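Local coordinates for Alr4995 protein (Nostoc sp., PDB 6LRF) that hydrolyses arginine to ornithine as an arginine dihydrolase and probably cyclises ornithine to proline in its second, ornithine cyclodeaminase activity, at residues Y109-D114 with H145-K150. Residues are numbered along the deposited sequence; the frame is centred on the assembly and turned at random.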
ATOM      1  N   TYR B 109      26.067  30.633  45.208  1.00 21.99           N
ATOM      2  CA  TYR B 109      26.681  29.365  44.850  1.00 22.57           C
ATOM      3  C   TYR B 109      26.800  29.268  43.344  1.00 24.49           C
ATOM      4  O   TYR B 109      25.914  29.723  42.615  1.00 23.94           O
ATOM      5  CB  TYR B 109      25.870  28.197  45.379  1.00 23.03           C
ATOM      6  CG  TYR B 109      25.820  28.137  46.871  1.00 24.79           C
ATOM      7  CD1 TYR B 109      24.776  28.715  47.573  1.00 27.28           C
ATOM      8  CD2 TYR B 109      26.823  27.516  47.579  1.00 29.31           C
ATOM      9  CE1 TYR B 109      24.730  28.661  48.957  1.00 31.13           C
ATOM     10  CE2 TYR B 109      26.788  27.454  48.952  1.00 31.76           C
ATOM     11  CZ  TYR B 109      25.740  28.018  49.636  1.00 32.67           C
ATOM     12  OH  TYR B 109      25.717  27.947  51.008  1.00 39.82           O
ATOM     13  N   GLU B 110      27.892  28.675  42.884  1.00 24.88           N
ATOM     14  CA  GLU B 110      28.139  28.583  41.458  1.00 28.74           C
ATOM     15  C   GLU B 110      28.369  27.141  41.075  1.00 27.58           C
ATOM     16  O   GLU B 110      29.085  26.422  41.774  1.00 24.28           O
ATOM     17  CB  GLU B 110      29.340  29.429  41.069  1.00 30.70           C
ATOM     18  CG  GLU B 110      29.121  30.904  41.254  1.00 33.85           C
ATOM     19  CD  GLU B 110      30.361  31.681  40.904  1.00 42.02           C
ATOM     20  OE1 GLU B 110      31.454  31.275  41.355  1.00 51.65           O
ATOM     21  OE2 GLU B 110      30.250  32.675  40.163  1.00 44.33           O
ATOM     22  N   LEU B 111      27.750  26.726  39.973  1.00 25.65           N
ATOM     23  CA  LEU B 111      27.884  25.361  39.470  1.00 27.06           C
ATOM     24  C   LEU B 111      29.211  25.220  38.735  1.00 29.16           C
ATOM     25  O   LEU B 111      29.770  26.228  38.289  1.00 27.50           O
ATOM     26  CB  LEU B 111      26.710  25.030  38.546  1.00 23.04           C
ATOM     27  CG  LEU B 111      25.447  24.944  39.401  1.00 25.03           C
ATOM     28  CD1 LEU B 111      24.263  25.506  38.690  1.00 25.10           C
ATOM     29  CD2 LEU B 111      25.219  23.507  39.794  1.00 23.27           C
ATOM     30  N   PRO B 112      29.722  23.983  38.618  1.00 31.40           N
ATOM     31  CA  PRO B 112      30.805  23.679  37.660  1.00 33.83           C
ATOM     32  C   PRO B 112      30.571  24.386  36.318  1.00 33.01           C
ATOM     33  O   PRO B 112      29.411  24.544  35.918  1.00 32.74           O
ATOM     34  CB  PRO B 112      30.712  22.163  37.504  1.00 31.16           C
ATOM     35  CG  PRO B 112      30.188  21.687  38.835  1.00 29.45           C
ATOM     36  CD  PRO B 112      29.273  22.783  39.357  1.00 28.99           C
ATOM     37  N   LYS B 113      31.622  24.835  35.636  1.00 33.82           N
ATOM     38  CA  LYS B 113      31.401  25.691  34.471  1.00 39.59           C
ATOM     39  C   LYS B 113      30.817  24.926  33.273  1.00 41.62           C
ATOM     40  O   LYS B 113      30.234  25.535  32.370  1.00 44.98           O
ATOM     41  CB  LYS B 113      32.693  26.422  34.072  1.00 41.76           C
ATOM     42  CG  LYS B 113      33.030  27.581  35.028  1.00 49.10           C
ATOM     43  CD  LYS B 113      33.851  28.701  34.386  1.00 49.57           C
ATOM     44  CE  LYS B 113      33.034  30.003  34.303  1.00 54.57           C
ATOM     45  NZ  LYS B 113      32.976  30.792  35.568  1.00 53.19           N
ATOM     46  N   ASP B 114      30.932  23.603  33.279  1.00 37.50           N
ATOM     47  CA  ASP B 114      30.366  22.791  32.202  1.00 49.01           C
ATOM     48  C   ASP B 114      29.037  22.153  32.617  1.00 46.92           C
ATOM     49  O   ASP B 114      28.617  21.139  32.059  1.00 46.47           O
ATOM     50  CB  ASP B 114      31.351  21.701  31.784  1.00 52.17           C
ATOM     51  CG  ASP B 114      31.516  20.643  32.852  1.00 54.64           C
ATOM     52  OD1 ASP B 114      31.478  21.008  34.051  1.00 56.80           O
ATOM     53  OD2 ASP B 114      31.680  19.454  32.500  1.00 57.87           O
ATOM     54  N   HIS B 145      20.514  19.325  39.413  1.00 19.65           N
ATOM     55  CA  HIS B 145      19.433  19.290  40.377  1.00 19.27           C
ATOM     56  C   HIS B 145      19.891  18.891  41.788  1.00 20.41           C
ATOM     57  O   HIS B 145      19.405  19.475  42.764  1.00 20.39           O
ATOM     58  CB  HIS B 145      18.304  18.376  39.874  1.00 22.19           C
ATOM     59  CG  HIS B 145      17.638  18.893  38.634  1.00 18.64           C
ATOM     60  ND1 HIS B 145      16.513  18.316  38.085  1.00 19.75           N
ATOM     61  CD2 HIS B 145      17.932  19.957  37.849  1.00 18.01           C
ATOM     62  CE1 HIS B 145      16.157  18.990  37.005  1.00 19.16           C
ATOM     63  NE2 HIS B 145      16.996  19.996  36.845  1.00 20.73           N
ATOM     64  N   PRO B 146      20.816  17.921  41.916  1.00 18.34           N
ATOM     65  CA  PRO B 146      21.297  17.647  43.283  1.00 22.80           C
ATOM     66  C   PRO B 146      22.034  18.821  43.955  1.00 24.48           C
ATOM     67  O   PRO B 146      22.054  18.897  45.180  1.00 24.41           O
ATOM     68  CB  PRO B 146      22.264  16.473  43.091  1.00 20.43           C
ATOM     69  CG  PRO B 146      21.755  15.783  41.825  1.00 26.77           C
ATOM     70  CD  PRO B 146      21.323  16.926  40.947  1.00 21.56           C
ATOM     71  N   TYR B 147      22.648  19.696  43.166  1.00 20.40           N
ATOM     72  CA  TYR B 147      23.318  20.873  43.699  1.00 22.53           C
ATOM     73  C   TYR B 147      22.288  21.830  44.266  1.00 25.71           C
ATOM     74  O   TYR B 147      22.486  22.418  45.335  1.00 24.70           O
ATOM     75  CB  TYR B 147      24.140  21.565  42.611  1.00 21.87           C
ATOM     76  CG  TYR B 147      25.412  20.841  42.222  1.00 24.12           C
ATOM     77  CD1 TYR B 147      26.610  21.106  42.867  1.00 28.61           C
ATOM     78  CD2 TYR B 147      25.416  19.907  41.188  1.00 26.16           C
ATOM     79  CE1 TYR B 147      27.786  20.444  42.503  1.00 25.82           C
ATOM     80  CE2 TYR B 147      26.580  19.243  40.819  1.00 25.64           C
ATOM     81  CZ  TYR B 147      27.761  19.520  41.478  1.00 28.55           C
ATOM     82  OH  TYR B 147      28.917  18.873  41.114  1.00 31.12           O
ATOM     83  N   LEU B 148      21.181  21.975  43.544  1.00 18.21           N
ATOM     84  CA  LEU B 148      20.122  22.862  43.975  1.00 20.94           C
ATOM     85  C   LEU B 148      19.602  22.410  45.328  1.00 27.38           C
ATOM     86  O   LEU B 148      19.344  23.220  46.229  1.00 23.37           O
ATOM     87  CB  LEU B 148      18.982  22.882  42.968  1.00 18.82           C
ATOM     88  CG  LEU B 148      19.347  23.183  41.530  1.00 21.72           C
ATOM     89  CD1 LEU B 148      18.071  23.225  40.707  1.00 20.56           C
ATOM     90  CD2 LEU B 148      20.079  24.501  41.460  1.00 23.32           C
ATOM     91  N   ALA B 149      19.449  21.100  45.459  1.00 22.09           N
ATOM     92  CA  ALA B 149      18.847  20.525  46.643  1.00 27.83           C
ATOM     93  C   ALA B 149      19.764  20.724  47.853  1.00 30.79           C
ATOM     94  O   ALA B 149      19.316  21.108  48.926  1.00 27.69           O
ATOM     95  CB  ALA B 149      18.569  19.065  46.418  1.00 22.44           C
ATOM     96  N   LYS B 150      21.046  20.441  47.654  1.00 27.29           N
ATOM     97  CA  LYS B 150      22.077  20.547  48.690  1.00 28.51           C
ATOM     98  C   LYS B 150      22.288  21.995  49.140  1.00 29.32           C
ATOM     99  O   LYS B 150      22.351  22.280  50.327  1.00 31.81           O
ATOM    100  CB  LYS B 150      23.389  19.961  48.160  1.00 34.05           C
ATOM    101  CG  LYS B 150      24.564  20.050  49.109  1.00 40.72           C
ATOM    102  CD  LYS B 150      25.818  19.401  48.518  1.00 46.66           C
ATOM    103  CE  LYS B 150      26.277  20.109  47.246  1.00 41.77           C
ATOM    104  NZ  LYS B 150      27.643  19.659  46.842  1.00 58.28           N
TER
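Leu111 and Tyr147 meet where the irregular chain following strand 107-109 passes the first turns of helix 145-152, their CA atoms 7.7 Å apart; no hydrogen bond crosses between the two segments, so the contact rests on van der Waals packing of side chains. Leu111 reaches the root of the tyrosine with a single methyl, CD2, which lies 3.6 Å from Tyr147 CB and equally near its CG. Its branched end suits a buried place, since the same side chain also touches Val81 and Phe117. One residue further on, Pro112 sets CD over one face of the Tyr147 ring, 4.2 Å from its CZ, while Pro112 CG comes 3.8 Å from Tyr147 OH. Proline presents a compact, puckered hydrocarbon ring that suits an aromatic face, and its ring closure restricts phi (-41°), which limits how the loop can turn here. In the helix, Tyr147 has CG anti to its carbonyl carbon (chi1 -73°), which directs the ring outward from the helix to the loop. Both pieces belong to the guanidino-group-modifying enzyme (GME) region of this bifunctional protein, and helix 145-152 is the helix of a beta-alpha-beta crossover between the parallel, adjacent strands 132-136 and 155-160. Tyrosine fits a partly exposed site, with carbon faces for packing and a polar OH at the far end of the ring. Replacing Tyr147 by an alanine would be likely to leave Leu111 CD2 and the Pro112 ring without their shared partner, opening a gap between loop and helix. Farther along the helix, Trp151 meets the Tyr147 ring with planes at about 55° and stacks on Tyr109.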